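PDB 5VM1: xylulokinase from Brucella ovis, which probably phosphorylates D-xylulose to D-xylulose 5-phosphate with ATP as phosphate donor, as a member of the FGGY family of carbohydrate kinases. Local coordinates for residues 116-121 against 136-141; 140-145 against 199-204; 343-348 against 379-384. All coordinates share one frame; numbering follows the deposited sequence.

Contact 1: 116-121 against 136-141; sequences AELDAD and FTAPKL
Leu118 carries this contact with one methyl, CD1, which meets the first turn of helix 137-147 at Ala138 and Pro139. CD1 lies 3.7 Å from Pro139 N, the nearest approach, and 3.8 Å from Pro139 CA. Ala138 CB comes within 4.0 Å of the same methyl. Pro139 CB is a little farther from Leu118 CD1, at 4.3 Å. The methyl thus rests over the junction of the two residues, against backbone as much as side chain. The leucine chain is stretched to reach it: CG is anti to the carbonyl carbon (chi1 -65°), and CD1 continues anti to CA. Leu118 belongs to the last turn of helix 112-120. Leu118 O accepts the N-H of Asp121, and OD1 of Asp121 caps the next helix at Ala123 N. On the other side, Thr137 OG1 is hydrogen-bonded to His88 O, and the ring of Phe136 stacks on that of His88, a predicted substrate-binding residue. Lys140 NZ is held by Leu105 O. The chemistry is apolar: a buried methyl packs on the first turn of helix 137-147 and joins two helices of the N-terminal domain. Its nearest partner is a proline nitrogen, which has no N-H to donate, and the touch is purely van der Waals.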
# COMPACT_ATOMS: atom_id res chain seq x y z
N ALA A 116 -14.22 -0.67 -15.99
CA ALA A 116 -15.39 -1.52 -15.98
C ALA A 116 -15.34 -2.45 -17.18
O ALA A 116 -15.63 -3.65 -17.05
CB ALA A 116 -16.66 -0.69 -15.99
N GLU A 117 -14.92 -1.93 -18.33
CA GLU A 117 -14.82 -2.77 -19.52
C GLU A 117 -13.75 -3.85 -19.33
O GLU A 117 -13.99 -5.02 -19.64
CB GLU A 117 -14.54 -1.93 -20.76
CG GLU A 117 -15.70 -1.06 -21.22
CD GLU A 117 -15.31 -0.20 -22.40
OE1 GLU A 117 -14.17 -0.37 -22.86
OE2 GLU A 117 -16.11 0.64 -22.86
N LEU A 118 -12.58 -3.49 -18.79
CA LEU A 118 -11.54 -4.49 -18.62
C LEU A 118 -11.91 -5.51 -17.54
O LEU A 118 -11.68 -6.71 -17.71
CB LEU A 118 -10.20 -3.81 -18.31
CG LEU A 118 -9.61 -2.92 -19.40
CD1 LEU A 118 -8.27 -2.34 -18.94
CD2 LEU A 118 -9.45 -3.68 -20.71
N ASP A 119 -12.52 -5.07 -16.45
CA ASP A 119 -12.87 -6.01 -15.39
C ASP A 119 -13.86 -7.06 -15.87
O ASP A 119 -13.84 -8.20 -15.37
CB ASP A 119 -13.44 -5.27 -14.16
CG ASP A 119 -13.47 -6.15 -12.92
OD1 ASP A 119 -12.39 -6.47 -12.38
OD2 ASP A 119 -14.57 -6.56 -12.49
N ALA A 120 -14.72 -6.71 -16.84
CA ALA A 120 -15.73 -7.64 -17.34
C ALA A 120 -15.15 -8.67 -18.31
O ALA A 120 -15.81 -9.68 -18.60
CB ALA A 120 -16.86 -6.86 -18.00
N ASP A 121 -13.95 -8.47 -18.78
CA ASP A 121 -13.22 -9.40 -19.61
C ASP A 121 -12.61 -10.42 -18.68
O ASP A 121 -11.69 -10.09 -17.91
CB ASP A 121 -12.18 -8.63 -20.42
CG ASP A 121 -11.47 -9.48 -21.45
OD1 ASP A 121 -11.41 -10.72 -21.30
OD2 ASP A 121 -10.96 -8.87 -22.42
N PHE A 136 -5.72 1.41 -11.26
CA PHE A 136 -4.71 0.55 -11.80
C PHE A 136 -4.23 1.10 -13.15
O PHE A 136 -4.86 1.98 -13.75
CB PHE A 136 -5.28 -0.87 -11.89
CG PHE A 136 -5.45 -1.56 -10.57
CD1 PHE A 136 -5.40 -0.86 -9.39
CD2 PHE A 136 -5.64 -2.92 -10.52
CE1 PHE A 136 -5.55 -1.51 -8.17
CE2 PHE A 136 -5.80 -3.58 -9.30
CZ PHE A 136 -5.75 -2.88 -8.13
N THR A 137 -3.08 0.59 -13.63
CA THR A 137 -2.42 1.23 -14.77
C THR A 137 -3.13 0.93 -16.09
O THR A 137 -3.32 1.84 -16.90
CB THR A 137 -0.94 0.80 -14.82
OG1 THR A 137 -0.38 0.84 -13.51
CG2 THR A 137 -0.11 1.71 -15.75
N ALA A 138 -3.54 -0.32 -16.29
CA ALA A 138 -4.17 -0.75 -17.54
C ALA A 138 -5.36 0.10 -17.98
O ALA A 138 -5.32 0.64 -19.10
CB ALA A 138 -4.58 -2.23 -17.41
N PRO A 139 -6.40 0.31 -17.16
CA PRO A 139 -7.54 1.15 -17.62
C PRO A 139 -7.15 2.58 -17.99
O PRO A 139 -7.75 3.15 -18.91
CB PRO A 139 -8.48 1.19 -16.41
CG PRO A 139 -7.89 0.30 -15.39
CD PRO A 139 -6.48 0.03 -15.71
N LYS A 140 -6.14 3.15 -17.31
CA LYS A 140 -5.69 4.50 -17.63
C LYS A 140 -5.15 4.57 -19.04
O LYS A 140 -5.27 5.60 -19.71
CB LYS A 140 -4.59 4.99 -16.67
CG LYS A 140 -4.87 5.05 -15.16
CD LYS A 140 -3.48 5.24 -14.53
CE LYS A 140 -3.29 4.85 -13.06
NZ LYS A 140 -4.38 5.23 -12.19
N LEU A 141 -4.53 3.48 -19.53
CA LEU A 141 -3.98 3.54 -20.88
C LEU A 141 -5.04 3.38 -21.95
O LEU A 141 -4.86 3.90 -23.07
CB LEU A 141 -2.87 2.52 -21.08
CG LEU A 141 -1.66 3.42 -20.80
CD1 LEU A 141 -1.15 3.37 -19.35
CD2 LEU A 141 -0.61 3.34 -21.89

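Contact 2: 140-145 against 199-204; sequences KLVWVA and AKTGLG
Leu141 and Leu203 make the closest apolar touch of this contact, methyl against methyl. Leu141 CD2 lies 3.6 Å from Leu203 CD1 and 4.1 Å from Leu203 CD2, so it meets chiefly one methyl of Leu203, with the other a little farther off. The two side chains cross at about a right angle. A second apolar touch is made by Val142. Its CG2 is 3.9 Å from Thr201 CB and 4.1 Å from Thr201 CG2. Val142 CG1 stands anti to the backbone N (chi1 -176°), which leaves CG2 as the branch that meets the threonine. The polar end of Thr201 is engaged elsewhere. OG1 is hydrogen-bonded to Trp185 NE1 and to Leu198 O, and the threonine meets the valine with CB and CG2. The backbone at the end of helix 195-200 sets the position of Leu203. Gly202 has a positive phi of 93° and closes a Schellman motif, turning the chain so that Leu203 follows toward helix 137-147. Around these pairs, Phe152 of helix 149-153 and Val158 of strand 157-159 both touch Leu141 and Leu203. Helix 112-120 meets Val142 through Glu114 and Leu118. The segment 140-145 therefore lies among these three elements and the chain that leaves helix 195-200.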
# COMPACT_ATOMS: atom_id res chain seq x y z
N LYS A 140 -6.14 3.15 -17.31
CA LYS A 140 -5.69 4.50 -17.63
C LYS A 140 -5.15 4.57 -19.04
O LYS A 140 -5.27 5.60 -19.71
CB LYS A 140 -4.59 4.99 -16.67
CG LYS A 140 -4.87 5.05 -15.16
CD LYS A 140 -3.48 5.24 -14.53
CE LYS A 140 -3.29 4.85 -13.06
NZ LYS A 140 -4.38 5.23 -12.19
N LEU A 141 -4.53 3.48 -19.53
CA LEU A 141 -3.98 3.54 -20.88
C LEU A 141 -5.04 3.38 -21.95
O LEU A 141 -4.86 3.90 -23.07
CB LEU A 141 -2.87 2.52 -21.08
CG LEU A 141 -1.66 3.42 -20.80
CD1 LEU A 141 -1.15 3.37 -19.35
CD2 LEU A 141 -0.61 3.34 -21.89
N VAL A 142 -6.14 2.68 -21.66
CA VAL A 142 -7.26 2.73 -22.59
C VAL A 142 -7.84 4.14 -22.60
O VAL A 142 -8.15 4.69 -23.67
CB VAL A 142 -8.29 1.66 -22.22
CG1 VAL A 142 -9.44 1.64 -23.26
CG2 VAL A 142 -7.62 0.29 -22.03
N TRP A 143 -7.93 4.78 -21.42
CA TRP A 143 -8.39 6.16 -21.33
C TRP A 143 -7.58 7.07 -22.24
O TRP A 143 -8.15 7.86 -22.99
CB TRP A 143 -8.31 6.69 -19.88
CG TRP A 143 -9.00 8.03 -19.76
CD1 TRP A 143 -10.34 8.24 -19.55
CD2 TRP A 143 -8.41 9.34 -19.89
NE1 TRP A 143 -10.61 9.58 -19.56
CE2 TRP A 143 -9.45 10.28 -19.77
CE3 TRP A 143 -7.10 9.81 -20.11
CZ2 TRP A 143 -9.23 11.67 -19.83
CZ3 TRP A 143 -6.90 11.18 -20.19
CH2 TRP A 143 -7.96 12.09 -20.05
N VAL A 144 -6.25 6.96 -22.17
CA VAL A 144 -5.35 7.80 -22.96
C VAL A 144 -5.54 7.54 -24.45
O VAL A 144 -5.59 8.47 -25.26
CB VAL A 144 -3.89 7.58 -22.52
CG1 VAL A 144 -2.92 8.42 -23.35
CG2 VAL A 144 -3.71 7.90 -21.05
N ALA A 145 -5.69 6.27 -24.85
CA ALA A 145 -5.89 5.94 -26.26
C ALA A 145 -7.15 6.58 -26.83
O ALA A 145 -7.20 6.89 -28.02
CB ALA A 145 -5.90 4.42 -26.45
N ALA A 199 -1.94 -6.52 -25.31
CA ALA A 199 -2.59 -6.29 -26.60
C ALA A 199 -3.99 -5.70 -26.44
O ALA A 199 -4.42 -4.89 -27.28
CB ALA A 199 -2.65 -7.59 -27.38
N LYS A 200 -4.71 -6.08 -25.38
CA LYS A 200 -6.08 -5.63 -25.17
C LYS A 200 -6.17 -4.16 -24.77
O LYS A 200 -7.24 -3.56 -24.86
CB LYS A 200 -6.72 -6.50 -24.06
CG LYS A 200 -6.89 -7.94 -24.46
CD LYS A 200 -7.57 -8.81 -23.42
CE LYS A 200 -8.22 -9.99 -24.11
NZ LYS A 200 -8.92 -10.89 -23.19
N THR A 201 -5.05 -3.56 -24.37
CA THR A 201 -5.02 -2.15 -24.04
C THR A 201 -4.21 -1.36 -25.05
O THR A 201 -4.03 -0.15 -24.88
CB THR A 201 -4.46 -1.94 -22.64
OG1 THR A 201 -3.06 -2.22 -22.62
CG2 THR A 201 -5.15 -2.93 -21.69
N GLY A 202 -3.71 -2.03 -26.09
CA GLY A 202 -3.07 -1.37 -27.21
C GLY A 202 -1.58 -1.23 -27.11
O GLY A 202 -1.01 -0.35 -27.76
N LEU A 203 -0.92 -2.07 -26.31
CA LEU A 203 0.51 -1.96 -26.10
C LEU A 203 1.16 -3.32 -26.31
O LEU A 203 0.50 -4.36 -26.40
CB LEU A 203 0.83 -1.43 -24.71
CG LEU A 203 0.27 -0.10 -24.21
CD1 LEU A 203 0.52 -0.02 -22.71
CD2 LEU A 203 0.88 1.06 -24.94
N GLY A 204 2.49 -3.30 -26.36
CA GLY A 204 3.27 -4.51 -26.50
C GLY A 204 4.24 -4.58 -25.34
O GLY A 204 4.39 -3.63 -24.58

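Contact 3: 343-348 against 379-384; sequences SGERTP and AFAIRD
Pro348 and Asp384 form the closer-fitting end of a contact between a loop and helix 367-390. Both lie in the C-terminal domain of the FGGY kinase fold, which belongs to the actin-like ATPase superfamily. Pro348 CD, a ring carbon, comes to 4.2 Å from Asp384 CB, and their CA atoms are 7.0 Å apart. The peptide bond before Pro348 is cis. Asp384 meets the proline with its methylene, while OD1 is hydrogen-bonded to Tyr477 OH of helix 470-488. Tyr480 and His481 of that helix also touch this aspartate. A second touch lies one helical turn earlier. Glu345 OE2 is 4.2 Å from Ala381 CB, a carboxylate oxygen against a methyl. It is a van der Waals touch and gives no polar bond between the segments. Ile301 of strand 295-301 packs on both Glu345 and Ala381.

The rest is looser. Thr347 lies between the two touching residues of the loop but makes no close contact with the helix. Its OG1 is hydrogen-bonded to Ala283 O and Val300 N. Pro348 itself is partly open to solvent. So is Arg346, which leads away from the helix to a cation-pi contact with Phe133.

The carboxylate of Glu345 is gripped on its other oxygen. CG is anti to the backbone N (chi1 -173°), and the next torsion folds the chain back on itself. OE1 takes the backbone N-H of Leu302 and also the backbone N-H of Arg346. Arg346 N lies 3.0 Å from Glu345 OE1, on its anti side and 15° out of the carboxylate plane.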
# COMPACT_ATOMS: atom_id res chain seq x y z
N SER A 343 -17.80 5.39 1.74
CA SER A 343 -17.36 5.49 0.35
C SER A 343 -17.65 4.22 -0.41
O SER A 343 -16.92 3.89 -1.34
CB SER A 343 -15.86 5.78 0.26
OG SER A 343 -15.51 6.91 1.03
N GLY A 344 -18.68 3.48 -0.00
CA GLY A 344 -18.85 2.10 -0.43
C GLY A 344 -17.94 1.23 0.42
O GLY A 344 -17.44 1.64 1.46
N GLU A 345 -17.72 0.01 -0.06
CA GLU A 345 -16.74 -0.87 0.56
C GLU A 345 -16.07 -1.69 -0.53
O GLU A 345 -16.69 -2.03 -1.55
CB GLU A 345 -17.33 -1.82 1.61
CG GLU A 345 -16.25 -2.62 2.36
CD GLU A 345 -15.25 -1.73 3.09
OE1 GLU A 345 -14.53 -0.94 2.44
OE2 GLU A 345 -15.19 -1.81 4.33
N ARG A 346 -14.78 -1.99 -0.33
CA ARG A 346 -14.04 -2.85 -1.25
C ARG A 346 -14.08 -4.30 -0.75
O ARG A 346 -14.98 -5.05 -1.13
CB ARG A 346 -12.60 -2.31 -1.43
CG ARG A 346 -11.82 -3.02 -2.52
CD ARG A 346 -10.63 -2.23 -3.06
NE ARG A 346 -11.07 -1.08 -3.84
CZ ARG A 346 -10.27 -0.26 -4.51
NH1 ARG A 346 -10.79 0.77 -5.17
NH2 ARG A 346 -8.95 -0.47 -4.55
N THR A 347 -13.16 -4.70 0.13
CA THR A 347 -13.15 -6.08 0.62
C THR A 347 -14.21 -6.26 1.70
O THR A 347 -14.18 -5.55 2.71
CB THR A 347 -11.77 -6.43 1.18
OG1 THR A 347 -10.75 -6.07 0.23
CG2 THR A 347 -11.66 -7.91 1.63
N PRO A 348 -15.12 -7.24 1.56
CA PRO A 348 -15.24 -8.28 0.53
C PRO A 348 -16.38 -8.14 -0.51
O PRO A 348 -16.57 -9.06 -1.30
CB PRO A 348 -15.51 -9.52 1.37
CG PRO A 348 -16.43 -8.97 2.43
CD PRO A 348 -15.95 -7.57 2.73
N ALA A 379 -13.36 -2.43 13.35
CA ALA A 379 -12.81 -3.72 13.76
C ALA A 379 -13.55 -4.87 13.07
O ALA A 379 -12.91 -5.80 12.57
CB ALA A 379 -12.90 -3.87 15.28
N PHE A 380 -14.89 -4.80 13.01
CA PHE A 380 -15.67 -5.84 12.34
C PHE A 380 -15.39 -5.90 10.84
O PHE A 380 -15.31 -7.00 10.26
CB PHE A 380 -17.17 -5.60 12.58
CG PHE A 380 -17.56 -5.75 14.00
CD1 PHE A 380 -16.98 -6.72 14.77
CD2 PHE A 380 -18.50 -4.90 14.58
CE1 PHE A 380 -17.32 -6.87 16.09
CE2 PHE A 380 -18.85 -5.04 15.90
CZ PHE A 380 -18.25 -6.02 16.67
N ALA A 381 -15.18 -4.76 10.19
CA ALA A 381 -14.75 -4.78 8.79
C ALA A 381 -13.40 -5.49 8.64
O ALA A 381 -13.21 -6.26 7.70
CB ALA A 381 -14.65 -3.37 8.23
N ILE A 382 -12.46 -5.24 9.55
CA ILE A 382 -11.21 -5.99 9.53
C ILE A 382 -11.47 -7.48 9.69
O ILE A 382 -10.87 -8.31 9.01
CB ILE A 382 -10.25 -5.47 10.62
CG1 ILE A 382 -9.86 -4.02 10.36
CG2 ILE A 382 -8.99 -6.32 10.67
CD1 ILE A 382 -9.15 -3.40 11.49
N ARG A 383 -12.40 -7.86 10.57
CA ARG A 383 -12.72 -9.28 10.72
C ARG A 383 -13.37 -9.83 9.45
O ARG A 383 -13.17 -10.99 9.09
CB ARG A 383 -13.57 -9.48 11.98
CG ARG A 383 -14.79 -10.30 11.86
CD ARG A 383 -14.71 -11.57 12.62
NE ARG A 383 -15.18 -11.54 14.01
CZ ARG A 383 -15.83 -12.57 14.58
NH1 ARG A 383 -16.23 -12.51 15.85
NH2 ARG A 383 -16.11 -13.65 13.85
N ASP A 384 -14.18 -9.01 8.76
CA ASP A 384 -14.64 -9.41 7.44
C ASP A 384 -13.47 -9.61 6.48
O ASP A 384 -13.48 -10.53 5.65
CB ASP A 384 -15.65 -8.40 6.88
CG ASP A 384 -17.07 -8.73 7.25
OD1 ASP A 384 -17.32 -9.90 7.65
OD2 ASP A 384 -17.96 -7.87 7.08

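Overall arrangement
Contacts 1 and 2 are neighbours, with centres about 9 Å apart. They share Lys140 and Leu141 and both use helix 137-147. Leu118 CD1 bridges them, lying 4.1 Å from Val142 CG2 and 4.2 Å from Thr201 CG2. A salt bridge joins them too, with Asp121 OD2 3.0 Å from Lys200 NZ. Both lie near the predicted substrate-binding His88 without touching it through the side chains of Pro139 and Leu141, which are about 8 Å and about 10 Å from its side chain. Contact 3 belongs to the C-terminal domain and lies away from the annotated sites. Its centre is about 23 Å from that of contact 1 and about 31 Å from that of contact 2.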